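Local coordinates for VAO-type flavoprotein oxidase VAO615 (Myceliophthora thermophila, PDB 6F72), which carries a bicovalently bound FAD and probably acts as an oxidoreductase whose reduced flavin reacts rapidly with molecular oxygen, its substrate being still unknown, at residues L99-Q104 against Y409-N414; L160-G165 against F552-G557; V442-P447 against A479-W484. All coordinates share one frame; numbering follows the deposited sequence.

Contacts 1 and 2 lie about 14 Å apart between centres and contacts 1 and 3 about 11 Å, while contacts 2 and 3 stand about 23 Å apart and do not touch. Along the chain, the segments of contacts 1 and 2 alternate, and contact 3 is nested within the loop that contact 2 closes. Contacts 1 and 3 reach the same seven-stranded antiparallel sheet, where strands 412-419 and 472-480 are neighbours. Contacts 1 and 2 meet where the ring of F103 packs on L160 and G161. Contact 2 borders the AMP half of the FAD and contact 1 also touches the cofactor, so distant parts of the sequence converge around one flavin.

Contact 1 of 3, residues L99-Q104 against Y409-N414; sequences LSQNFQ and YFPFTN. With NAG (2-acetamido-2-deoxy-beta-D-glucopyranose), chain C.
Y409 sets its ring against L99 and S100, at the start of helix 101-104. The CB of L99 lies over one face of the ring, 4.0 Å from its centroid, a CH-pi contact; CD1 of L99 also lies near the ring, so an apolar leucine suits the place. Further out, Y409 CE1 comes within 3.5 Å of S100 CA, and the phenol oxygen, beside S100 CB, is hydrogen-bonded to H157 O. A leucine in place of Y409 would probably leave that carbonyl without its phenol partner and L99 without an aromatic face to rest on.

Q101 can be followed from CB outward. Past CB and CG the chain bends at chi2 (89°), which swings the amide across P411 at about a right angle. CD passes 3.9 Å from Y409 O. OE1 lies against the proline ring, 3.3 Å from P411 CG, and has no polar partner although the contact buries it. NE2 gives a nearly straight bond to Y409 O (3.1 Å, 171° at the hydrogen), with the acceptor close to the amide plane, and a second bond to D85; together they fix the amide's rotation.

S100 is the N-cap of helix 101-104: its OG accepts from F103 N at 3.2 Å, and weakly from N102 N. A serine also serves here because OG donates to a water that in turn donates to P411 O. A second water joins N102 ND2 to the same carbonyl, while D495 takes another bond from that amide. N102 also borders the N-acetyl group of a glycan. The arrangement is that of a capped helix start set against the loop leading into edge strand 412-419, with the tyrosine lining the FAD site and bonded to the backbone of H157, which is cross-linked to the flavin.

Contact 2 of 3, residues L160-G165 against F552-G557; sequences LGKSTG and FYVKTG. With FAD (flavin-adenine dinucleotide), chain E.
Two beta turns face each other here, with K162 and V554 closest, their CA atoms 5.1 Å apart. G161 to T164 forms a type I turn, and G161 enters it with positive phi (71°), a conformation easy for glycine. V554 to G557 forms a type II turn in which T556 takes the positive phi; a side chain on G557 would run into V554 CG2.

No direct hydrogen bond crosses, and K162 does most of the touching. Its aliphatic chain runs past the K555 carbonyl, CG lying 3.3 Å from K555 O, and CE comes to 3.8 Å from V554 CG2. The bend at chi3 (60°) turns the end of the chain so that NZ donates to a water, which in turn donates to T556 OG1. That hydroxyl donates to K555 O at 2.7 Å; L160 CD2 touches it, the two side chains crossing at about a right angle.

On the cofactor side, S163 OG donates to FAD O1A (2.7 Å), a short bond to the phosphate. V554 CG1 reaches the adenosine ribose at FAD O3B, which donates a weak hydrogen bond to K162 O. Methylene groups of K162 pack on V554 and on the K555 carbonyl, and a serine hydroxyl donates a hydrogen bond to a phosphate oxygen, which suits a loop holding the AMP half of FAD. The two segments themselves are thus joined by van der Waals contact and one water bridge.

Contact 3 of 3, residues V442-P447 against A479-W484; sequences VPAFSP and AGSWDW
F445 has its CG anti to the carbonyl carbon (chi1 -69°), and with chi2 close to a right angle this lays the ring flat against the backbone of G480. The site is the end of strand 472-480 in the antiparallel sheet, where the loop leading into the neighbouring strand 448-452 contains a type I turn from V442 to F445. G480 CA sits over a face of the ring, 3.6 Å from its centroid and 16° off the normal, a CH-pi contact. Glycine suits this place closely, since a CB here would strike F445 CZ. The ring also meets Y497 and L502 of helix 488-508, and F412 of contact 1.

A444, whose CB lies near S481 OG, offers its carbonyl to the strand end. S481 N donates to A444 O at 3.2 Å with 156° at the hydrogen. The same oxygen receives a CA-H...O contact from G480. At the last residue of the turn, F445 CA makes a like contact to A479 O. Past the cis peptide before P447, a water accepts from A479 N at 2.8 Å and lies within reach of P447 O.

Contact 1 of 3, residues L99-Q104 against Y409-N414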
loop_
_atom_site.group_PDB
_atom_site.type_symbol
_atom_site.label_atom_id
_atom_site.label_comp_id
_atom_site.label_asym_id
_atom_site.label_seq_id
_atom_site.Cartn_x
_atom_site.Cartn_y
_atom_site.Cartn_z
ATOM N N LEU A 99 -2.718 -5.748 -9.693
ATOM C CA LEU A 99 -2.416 -4.536 -10.453
ATOM C C LEU A 99 -0.985 -4.481 -11.033
ATOM O O LEU A 99 -0.718 -3.727 -11.989
ATOM C CB LEU A 99 -2.709 -3.281 -9.622
ATOM C CG LEU A 99 -4.112 -2.834 -9.192
ATOM C CD1 LEU A 99 -3.963 -1.499 -8.483
ATOM C CD2 LEU A 99 -5.065 -2.660 -10.352
ATOM N N SER A 100 -0.079 -5.294 -10.489
ATOM C CA SER A 100 1.332 -5.227 -10.883
ATOM C C SER A 100 1.645 -5.906 -12.214
ATOM O O SER A 100 1.570 -7.141 -12.331
ATOM C CB SER A 100 2.244 -5.770 -9.781
ATOM O OG SER A 100 3.552 -5.994 -10.267
ATOM N N GLN A 101 2.060 -5.086 -13.185
ATOM C CA GLN A 101 2.464 -5.564 -14.511
ATOM C C GLN A 101 3.642 -6.528 -14.389
ATOM O O GLN A 101 3.778 -7.446 -15.194
ATOM C CB GLN A 101 2.843 -4.409 -15.452
ATOM C CG GLN A 101 1.848 -3.255 -15.569
ATOM C CD GLN A 101 2.078 -2.157 -14.539
ATOM O OE1 GLN A 101 2.621 -2.406 -13.466
ATOM N NE2 GLN A 101 1.649 -0.938 -14.858
ATOM N N ASN A 102 4.479 -6.328 -13.367
ATOM C CA ASN A 102 5.622 -7.204 -13.150
ATOM C C ASN A 102 5.207 -8.603 -12.695
ATOM O O ASN A 102 5.821 -9.587 -13.096
ATOM C CB ASN A 102 6.626 -6.570 -12.180
ATOM C CG ASN A 102 7.922 -7.367 -12.054
ATOM O OD1 ASN A 102 8.402 -7.979 -13.002
ATOM N ND2 ASN A 102 8.513 -7.323 -10.868
ATOM N N PHE A 103 4.177 -8.677 -11.851
ATOM C CA PHE A 103 3.689 -9.962 -11.373
ATOM C C PHE A 103 2.712 -10.631 -12.364
ATOM O O PHE A 103 2.644 -11.847 -12.382
ATOM C CB PHE A 103 3.173 -9.891 -9.911
ATOM C CG PHE A 103 4.285 -9.721 -8.912
ATOM C CD1 PHE A 103 5.035 -10.826 -8.484
ATOM C CD2 PHE A 103 4.648 -8.451 -8.466
ATOM C CE1 PHE A 103 6.096 -10.665 -7.607
ATOM C CE2 PHE A 103 5.713 -8.282 -7.589
ATOM C CZ PHE A 103 6.437 -9.390 -7.160
ATOM N N GLN A 104 1.989 -9.834 -13.163
ATOM C CA GLN A 104 1.294 -10.332 -14.366
ATOM C C GLN A 104 2.311 -11.114 -15.197
ATOM O O GLN A 104 2.021 -12.223 -15.637
ATOM C CB GLN A 104 0.701 -9.195 -15.201
ATOM C CG GLN A 104 -0.519 -8.550 -14.569
ATOM C CD GLN A 104 -0.804 -7.159 -15.103
ATOM O OE1 GLN A 104 -0.272 -6.756 -16.130
ATOM N NE2 GLN A 104 -1.661 -6.418 -14.396
ATOM N N TYR A 409 0.090 3.071 -11.830
ATOM C CA TYR A 409 0.703 1.959 -11.141
ATOM C C TYR A 409 2.106 1.744 -11.651
ATOM O O TYR A 409 2.308 1.321 -12.804
ATOM C CB TYR A 409 -0.092 0.664 -11.269
ATOM C CG TYR A 409 0.355 -0.360 -10.258
ATOM C CD1 TYR A 409 1.498 -1.152 -10.482
ATOM C CD2 TYR A 409 -0.347 -0.520 -9.047
ATOM C CE1 TYR A 409 1.926 -2.075 -9.546
ATOM C CE2 TYR A 409 0.067 -1.449 -8.101
ATOM C CZ TYR A 409 1.194 -2.220 -8.342
ATOM O OH TYR A 409 1.592 -3.125 -7.392
ATOM N N PHE A 410 3.070 2.030 -10.784
ATOM C CA PHE A 410 4.479 1.781 -11.065
ATOM C C PHE A 410 4.919 0.548 -10.270
ATOM O O PHE A 410 4.942 0.588 -9.044
ATOM C CB PHE A 410 5.325 2.978 -10.658
ATOM C CG PHE A 410 4.885 4.295 -11.244
ATOM C CD1 PHE A 410 4.895 4.513 -12.622
ATOM C CD2 PHE A 410 4.516 5.352 -10.401
ATOM C CE1 PHE A 410 4.521 5.747 -13.153
ATOM C CE2 PHE A 410 4.147 6.590 -10.925
ATOM C CZ PHE A 410 4.145 6.787 -12.305
ATOM N N PRO A 411 5.248 -0.559 -10.957
ATOM C CA PRO A 411 5.544 -1.863 -10.330
ATOM C C PRO A 411 6.939 -2.011 -9.705
ATOM O O PRO A 411 7.266 -3.083 -9.158
ATOM C CB PRO A 411 5.416 -2.834 -11.503
ATOM C CG PRO A 411 5.805 -2.021 -12.689
ATOM C CD PRO A 411 5.262 -0.649 -12.432
ATOM N N PHE A 412 7.755 -0.967 -9.828
ATOM C CA PHE A 412 9.092 -0.931 -9.237
ATOM C C PHE A 412 9.166 0.209 -8.211
ATOM O O PHE A 412 9.986 1.133 -8.340
ATOM C CB PHE A 412 10.185 -0.808 -10.320
ATOM C CG PHE A 412 9.995 -1.743 -11.491
ATOM C CD1 PHE A 412 10.217 -3.121 -11.360
ATOM C CD2 PHE A 412 9.578 -1.250 -12.728
ATOM C CE1 PHE A 412 10.031 -3.979 -12.443
ATOM C CE2 PHE A 412 9.390 -2.103 -13.809
ATOM C CZ PHE A 412 9.628 -3.465 -13.670
ATOM N N THR A 413 8.300 0.121 -7.197
ATOM C CA THR A 413 8.187 1.136 -6.162
ATOM C C THR A 413 9.164 0.795 -5.042
ATOM O O THR A 413 9.211 -0.339 -4.559
ATOM C CB THR A 413 6.728 1.271 -5.630
ATOM O OG1 THR A 413 5.887 1.825 -6.652
ATOM C CG2 THR A 413 6.647 2.181 -4.406
ATOM N N ASN A 414 9.983 1.775 -4.682
ATOM C CA ASN A 414 10.878 1.664 -3.521
ATOM C C ASN A 414 10.549 2.783 -2.559
ATOM O O ASN A 414 9.766 3.672 -2.903
ATOM C CB ASN A 414 12.328 1.728 -3.992
ATOM C CG ASN A 414 12.589 0.780 -5.145
ATOM O OD1 ASN A 414 12.758 -0.426 -4.957
ATOM N ND2 ASN A 414 12.593 1.322 -6.359
HETATM C C1 NAG C . 8.472 -14.209 -14.918
HETATM C C2 NAG C . 8.918 -14.154 -13.438
HETATM C C3 NAG C . 10.307 -14.761 -13.264
HETATM C C4 NAG C . 10.428 -16.165 -13.878
HETATM C C5 NAG C . 9.829 -16.194 -15.289
HETATM C C6 NAG C . 9.681 -17.617 -15.817
HETATM C C7 NAG C . 8.050 -12.384 -11.937
HETATM C C8 NAG C . 8.225 -10.960 -11.513
HETATM N N2 NAG C . 8.906 -12.803 -12.881
HETATM O O3 NAG C . 10.619 -14.808 -11.866
HETATM O O4 NAG C . 11.808 -16.531 -14.014
HETATM O O5 NAG C . 8.541 -15.567 -15.355
HETATM O O6 NAG C . 9.659 -17.531 -17.246
HETATM O O7 NAG C . 7.184 -13.082 -11.428
HETATM O O HOH W 1 5.147 -4.656 -8.531
HETATM O O HOH W 2 8.652 -5.404 -8.813
#

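Contact 2 of 3, residues L160-G165 against F552-G557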
loop_
_atom_site.group_PDB
_atom_site.type_symbol
_atom_site.label_atom_id
_atom_site.label_comp_id
_atom_site.label_asym_id
_atom_site.label_seq_id
_atom_site.Cartn_x
_atom_site.Cartn_y
_atom_site.Cartn_z
ATOM N N LEU A 160 4.735 -5.890 -4.009
ATOM C CA LEU A 160 5.677 -6.984 -3.804
ATOM C C LEU A 160 5.075 -8.330 -4.205
ATOM O O LEU A 160 5.676 -9.380 -3.981
ATOM C CB LEU A 160 6.215 -6.999 -2.343
ATOM C CG LEU A 160 6.985 -5.811 -1.708
ATOM C CD1 LEU A 160 6.107 -4.659 -1.223
ATOM C CD2 LEU A 160 7.859 -6.273 -0.548
ATOM N N GLY A 161 3.897 -8.299 -4.835
ATOM C CA GLY A 161 3.227 -9.527 -5.256
ATOM C C GLY A 161 2.647 -10.368 -4.124
ATOM O O GLY A 161 2.266 -11.535 -4.336
ATOM N N LYS A 162 2.538 -9.772 -2.937
ATOM C CA LYS A 162 2.120 -10.499 -1.731
ATOM C C LYS A 162 0.648 -10.986 -1.762
ATOM O O LYS A 162 0.241 -11.809 -0.931
ATOM C CB LYS A 162 2.454 -9.681 -0.472
ATOM C CG LYS A 162 3.960 -9.413 -0.306
ATOM C CD LYS A 162 4.266 -8.242 0.629
ATOM C CE LYS A 162 3.722 -8.448 2.051
ATOM N NZ LYS A 162 3.830 -7.191 2.844
ATOM N N SER A 163 -0.121 -10.510 -2.744
ATOM C CA SER A 163 -1.492 -10.941 -2.939
ATOM C C SER A 163 -1.764 -11.813 -4.200
ATOM O O SER A 163 -2.917 -11.974 -4.574
ATOM C CB SER A 163 -2.436 -9.734 -2.844
ATOM O OG SER A 163 -2.171 -8.776 -3.850
ATOM N N THR A 164 -0.715 -12.332 -4.860
ATOM C CA THR A 164 -0.833 -13.486 -5.785
ATOM C C THR A 164 0.020 -14.663 -5.327
ATOM O O THR A 164 0.801 -14.552 -4.374
ATOM C CB THR A 164 -0.436 -13.227 -7.268
ATOM O OG1 THR A 164 0.602 -12.234 -7.387
ATOM C CG2 THR A 164 -1.660 -12.952 -8.183
ATOM N N GLY A 165 -0.153 -15.790 -6.011
ATOM C CA GLY A 165 0.662 -16.983 -5.825
ATOM C C GLY A 165 0.242 -18.067 -6.802
ATOM O O GLY A 165 -0.936 -18.419 -6.880
ATOM N N PHE A 552 -0.021 -19.145 6.524
ATOM C CA PHE A 552 0.040 -17.880 5.823
ATOM C C PHE A 552 1.470 -17.535 5.415
ATOM O O PHE A 552 2.374 -17.503 6.243
ATOM C CB PHE A 552 -0.626 -16.759 6.608
ATOM C CG PHE A 552 -2.034 -17.076 7.044
ATOM C CD1 PHE A 552 -3.028 -17.350 6.111
ATOM C CD2 PHE A 552 -2.367 -17.093 8.406
ATOM C CE1 PHE A 552 -4.323 -17.647 6.520
ATOM C CE2 PHE A 552 -3.663 -17.379 8.824
ATOM C CZ PHE A 552 -4.646 -17.655 7.876
ATOM N N TYR A 553 1.661 -17.334 4.116
ATOM C CA TYR A 553 2.953 -16.921 3.578
ATOM C C TYR A 553 2.781 -15.688 2.699
ATOM O O TYR A 553 1.920 -15.660 1.815
ATOM C CB TYR A 553 3.599 -18.065 2.774
ATOM C CG TYR A 553 4.719 -17.573 1.876
ATOM C CD1 TYR A 553 6.023 -17.451 2.362
ATOM C CD2 TYR A 553 4.460 -17.165 0.562
ATOM C CE1 TYR A 553 7.045 -16.971 1.551
ATOM C CE2 TYR A 553 5.473 -16.685 -0.260
ATOM C CZ TYR A 553 6.761 -16.586 0.249
ATOM O OH TYR A 553 7.759 -16.111 -0.548
ATOM N N VAL A 554 3.620 -14.683 2.926
ATOM C CA VAL A 554 3.815 -13.586 1.970
ATOM C C VAL A 554 5.318 -13.334 1.861
ATOM O O VAL A 554 6.037 -13.443 2.866
ATOM C CB VAL A 554 3.053 -12.274 2.346
ATOM C CG1 VAL A 554 1.539 -12.404 2.165
ATOM C CG2 VAL A 554 3.364 -11.819 3.772
ATOM N N LYS A 555 5.786 -12.983 0.664
ATOM C CA LYS A 555 7.181 -12.613 0.430
ATOM C C LYS A 555 7.485 -11.372 1.266
ATOM O O LYS A 555 6.689 -10.421 1.284
ATOM C CB LYS A 555 7.450 -12.344 -1.061
ATOM C CG LYS A 555 8.918 -12.061 -1.423
ATOM C CD LYS A 555 9.779 -13.321 -1.288
ATOM C CE LYS A 555 11.237 -13.106 -1.680
ATOM N NZ LYS A 555 11.354 -12.667 -3.097
ATOM N N THR A 556 8.626 -11.420 1.957
ATOM C CA THR A 556 9.069 -10.422 2.955
ATOM C C THR A 556 8.167 -10.297 4.192
ATOM O O THR A 556 8.318 -9.344 4.972
ATOM C CB THR A 556 9.362 -9.007 2.377
ATOM O OG1 THR A 556 8.140 -8.276 2.186
ATOM C CG2 THR A 556 10.206 -9.056 1.079
ATOM N N GLY A 557 7.262 -11.257 4.392
ATOM C CA GLY A 557 6.396 -11.260 5.572
ATOM C C GLY A 557 7.075 -11.827 6.804
ATOM O O GLY A 557 8.046 -12.587 6.691
HETATM P PA FAD E . -3.596 -6.190 -1.501
HETATM O O1A FAD E . -2.515 -6.441 -2.521
HETATM O O2A FAD E . -4.932 -6.821 -1.776
HETATM O O5B FAD E . -3.049 -6.664 -0.066
HETATM C C5B FAD E . -1.722 -6.374 0.372
HETATM C C4B FAD E . -1.241 -7.387 1.405
HETATM O O4B FAD E . -2.148 -7.414 2.509
HETATM C C3B FAD E . -1.154 -8.813 0.897
HETATM O O3B FAD E . -0.025 -9.415 1.544
HETATM C C2B FAD E . -2.430 -9.478 1.385
HETATM O O2B FAD E . -2.249 -10.878 1.614
HETATM C C1B FAD E . -2.707 -8.729 2.677
HETATM N N9A FAD E . -4.143 -8.565 3.003
HETATM C C8A FAD E . -4.982 -7.671 2.436
HETATM N N7A FAD E . -6.217 -7.754 2.992
HETATM C C5A FAD E . -6.168 -8.707 3.936
HETATM C C6A FAD E . -7.127 -9.296 4.898
HETATM N N6A FAD E . -8.404 -8.856 4.924
HETATM N N1A FAD E . -6.688 -10.280 5.716
HETATM C C2A FAD E . -5.414 -10.729 5.688
HETATM N N3A FAD E . -4.483 -10.229 4.838
HETATM C C4A FAD E . -4.796 -9.236 3.955
HETATM N N1 FAD E . 0.429 3.264 0.924
HETATM C C2 FAD E . 0.521 4.321 1.771
HETATM O O2 FAD E . 0.934 4.129 2.939
HETATM N N3 FAD E . 0.182 5.571 1.387
HETATM C C4 FAD E . -0.257 5.877 0.156
HETATM O O4 FAD E . -0.556 7.053 -0.155
HETATM C C4X FAD E . -0.395 4.774 -0.820
HETATM N N5 FAD E . -0.843 4.990 -2.075
HETATM C C5X FAD E . -0.963 3.971 -2.975
HETATM C C6 FAD E . -1.437 4.219 -4.281
HETATM C C7 FAD E . -1.555 3.143 -5.189
HETATM C C7M FAD E . -2.059 3.432 -6.592
HETATM C C8 FAD E . -1.193 1.742 -4.764
HETATM C C8M FAD E . -1.377 0.506 -5.632
HETATM C C9 FAD E . -0.730 1.522 -3.470
HETATM C C9A FAD E . -0.598 2.575 -2.560
HETATM N N10 FAD E . -0.145 2.329 -1.242
HETATM C C10 FAD E . -0.015 3.415 -0.350
HETATM C "C1'" FAD E . 0.261 0.982 -0.847
HETATM C "C2'" FAD E . -0.642 0.186 0.046
HETATM O "O2'" FAD E . -0.537 0.727 1.361
HETATM C "C3'" FAD E . -0.096 -1.237 0.002
HETATM O "O3'" FAD E . 0.119 -1.666 -1.360
HETATM C "C4'" FAD E . -1.023 -2.208 0.716
HETATM O "O4'" FAD E . -0.368 -3.469 0.861
HETATM C "C5'" FAD E . -2.368 -2.339 -0.002
HETATM O "O5'" FAD E . -3.187 -3.321 0.613
HETATM P P FAD E . -4.499 -3.846 -0.151
HETATM O O1P FAD E . -5.277 -2.659 -0.643
HETATM O O2P FAD E . -5.113 -4.876 0.769
HETATM O O3P FAD E . -3.849 -4.607 -1.418
HETATM O O HOH W 3 6.451 -6.231 2.859
#

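Contact 3 of 3, residues V442-P447 against A479-W484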
loop_
_atom_site.group_PDB
_atom_site.type_symbol
_atom_site.label_atom_id
_atom_site.label_comp_id
_atom_site.label_asym_id
_atom_site.label_seq_id
_atom_site.Cartn_x
_atom_site.Cartn_y
_atom_site.Cartn_z
ATOM N N VAL A 442 17.737 9.150 -13.296
ATOM C CA VAL A 442 17.249 7.836 -13.707
ATOM C C VAL A 442 15.822 8.041 -14.262
ATOM O O VAL A 442 14.872 8.151 -13.483
ATOM C CB VAL A 442 17.289 6.815 -12.526
ATOM C CG1 VAL A 442 17.085 5.394 -13.030
ATOM C CG2 VAL A 442 18.607 6.895 -11.763
ATOM N N PRO A 443 15.665 8.106 -15.610
ATOM C CA PRO A 443 14.392 8.575 -16.215
ATOM C C PRO A 443 13.146 7.712 -15.939
ATOM O O PRO A 443 12.016 8.244 -15.908
ATOM C CB PRO A 443 14.715 8.637 -17.719
ATOM C CG PRO A 443 16.202 8.646 -17.792
ATOM C CD PRO A 443 16.649 7.777 -16.657
ATOM N N ALA A 444 13.335 6.409 -15.726
ATOM C CA ALA A 444 12.219 5.538 -15.324
ATOM C C ALA A 444 11.723 5.751 -13.864
ATOM O O ALA A 444 10.620 5.334 -13.505
ATOM C CB ALA A 444 12.587 4.081 -15.563
ATOM N N PHE A 445 12.537 6.413 -13.041
ATOM C CA PHE A 445 12.249 6.589 -11.619
ATOM C C PHE A 445 12.074 8.055 -11.207
ATOM O O PHE A 445 11.920 8.359 -10.008
ATOM C CB PHE A 445 13.342 5.917 -10.785
ATOM C CG PHE A 445 13.344 4.411 -10.874
ATOM C CD1 PHE A 445 13.938 3.752 -11.957
ATOM C CD2 PHE A 445 12.779 3.647 -9.861
ATOM C CE1 PHE A 445 13.945 2.362 -12.029
ATOM C CE2 PHE A 445 12.797 2.254 -9.921
ATOM C CZ PHE A 445 13.374 1.610 -11.008
ATOM N N SER A 446 12.057 8.945 -12.202
ATOM C CA SER A 446 11.912 10.391 -12.002
ATOM C C SER A 446 10.725 10.917 -12.831
ATOM O O SER A 446 10.534 10.437 -13.936
ATOM C CB SER A 446 13.213 11.099 -12.388
ATOM O OG SER A 446 13.090 12.514 -12.359
ATOM N N PRO A 447 9.892 11.838 -12.318
ATOM C CA PRO A 447 9.902 12.299 -10.913
ATOM C C PRO A 447 9.429 11.214 -9.953
ATOM O O PRO A 447 9.066 10.112 -10.387
ATOM C CB PRO A 447 8.908 13.471 -10.913
ATOM C CG PRO A 447 8.037 13.250 -12.112
ATOM C CD PRO A 447 8.894 12.561 -13.130
ATOM N N ALA A 479 9.701 5.432 -7.835
ATOM C CA ALA A 479 8.922 4.365 -8.448
ATOM C C ALA A 479 9.205 4.263 -9.944
ATOM O O ALA A 479 9.071 5.243 -10.683
ATOM C CB ALA A 479 7.434 4.562 -8.180
ATOM N N GLY A 480 9.598 3.061 -10.356
ATOM C CA GLY A 480 9.880 2.740 -11.751
ATOM C C GLY A 480 8.628 2.335 -12.487
ATOM O O GLY A 480 7.882 1.436 -12.048
ATOM N N SER A 481 8.392 3.014 -13.605
ATOM C CA SER A 481 7.279 2.697 -14.496
ATOM C C SER A 481 7.536 1.406 -15.253
ATOM O O SER A 481 8.681 0.979 -15.409
ATOM C CB SER A 481 7.013 3.857 -15.451
ATOM O OG SER A 481 8.226 4.305 -16.021
ATOM N N TRP A 482 6.454 0.767 -15.679
ATOM C CA TRP A 482 6.527 -0.365 -16.599
ATOM C C TRP A 482 6.538 0.170 -18.033
ATOM O O TRP A 482 6.028 1.264 -18.302
ATOM C CB TRP A 482 5.332 -1.271 -16.373
ATOM C CG TRP A 482 5.328 -2.528 -17.142
ATOM C CD1 TRP A 482 4.685 -2.756 -18.324
ATOM C CD2 TRP A 482 5.976 -3.759 -16.789
ATOM N NE1 TRP A 482 4.892 -4.042 -18.726
ATOM C CE2 TRP A 482 5.673 -4.689 -17.809
ATOM C CE3 TRP A 482 6.780 -4.168 -15.714
ATOM C CZ2 TRP A 482 6.141 -6.013 -17.790
ATOM C CZ3 TRP A 482 7.248 -5.490 -15.692
ATOM C CH2 TRP A 482 6.923 -6.397 -16.732
ATOM N N ASP A 483 7.139 -0.586 -18.945
ATOM C CA ASP A 483 7.224 -0.171 -20.338
ATOM C C ASP A 483 6.825 -1.337 -21.227
ATOM O O ASP A 483 7.571 -2.319 -21.369
ATOM C CB ASP A 483 8.631 0.356 -20.672
ATOM C CG ASP A 483 8.746 0.917 -22.088
ATOM O OD1 ASP A 483 7.762 0.909 -22.878
ATOM O OD2 ASP A 483 9.858 1.365 -22.411
ATOM N N TRP A 484 5.638 -1.208 -21.820
ATOM C CA TRP A 484 5.084 -2.241 -22.683
ATOM C C TRP A 484 5.806 -2.416 -24.039
ATOM O O TRP A 484 5.616 -3.439 -24.703
ATOM C CB TRP A 484 3.580 -2.025 -22.867
ATOM C CG TRP A 484 2.795 -2.388 -21.628
ATOM C CD1 TRP A 484 2.095 -1.535 -20.825
ATOM C CD2 TRP A 484 2.649 -3.696 -21.055
ATOM N NE1 TRP A 484 1.504 -2.231 -19.790
ATOM C CE2 TRP A 484 1.830 -3.557 -19.900
ATOM C CE3 TRP A 484 3.110 -4.977 -21.412
ATOM C CZ2 TRP A 484 1.469 -4.649 -19.096
ATOM C CZ3 TRP A 484 2.753 -6.065 -20.618
ATOM C CH2 TRP A 484 1.942 -5.890 -19.455
HETATM O O HOH W 4 8.762 7.599 -9.327
#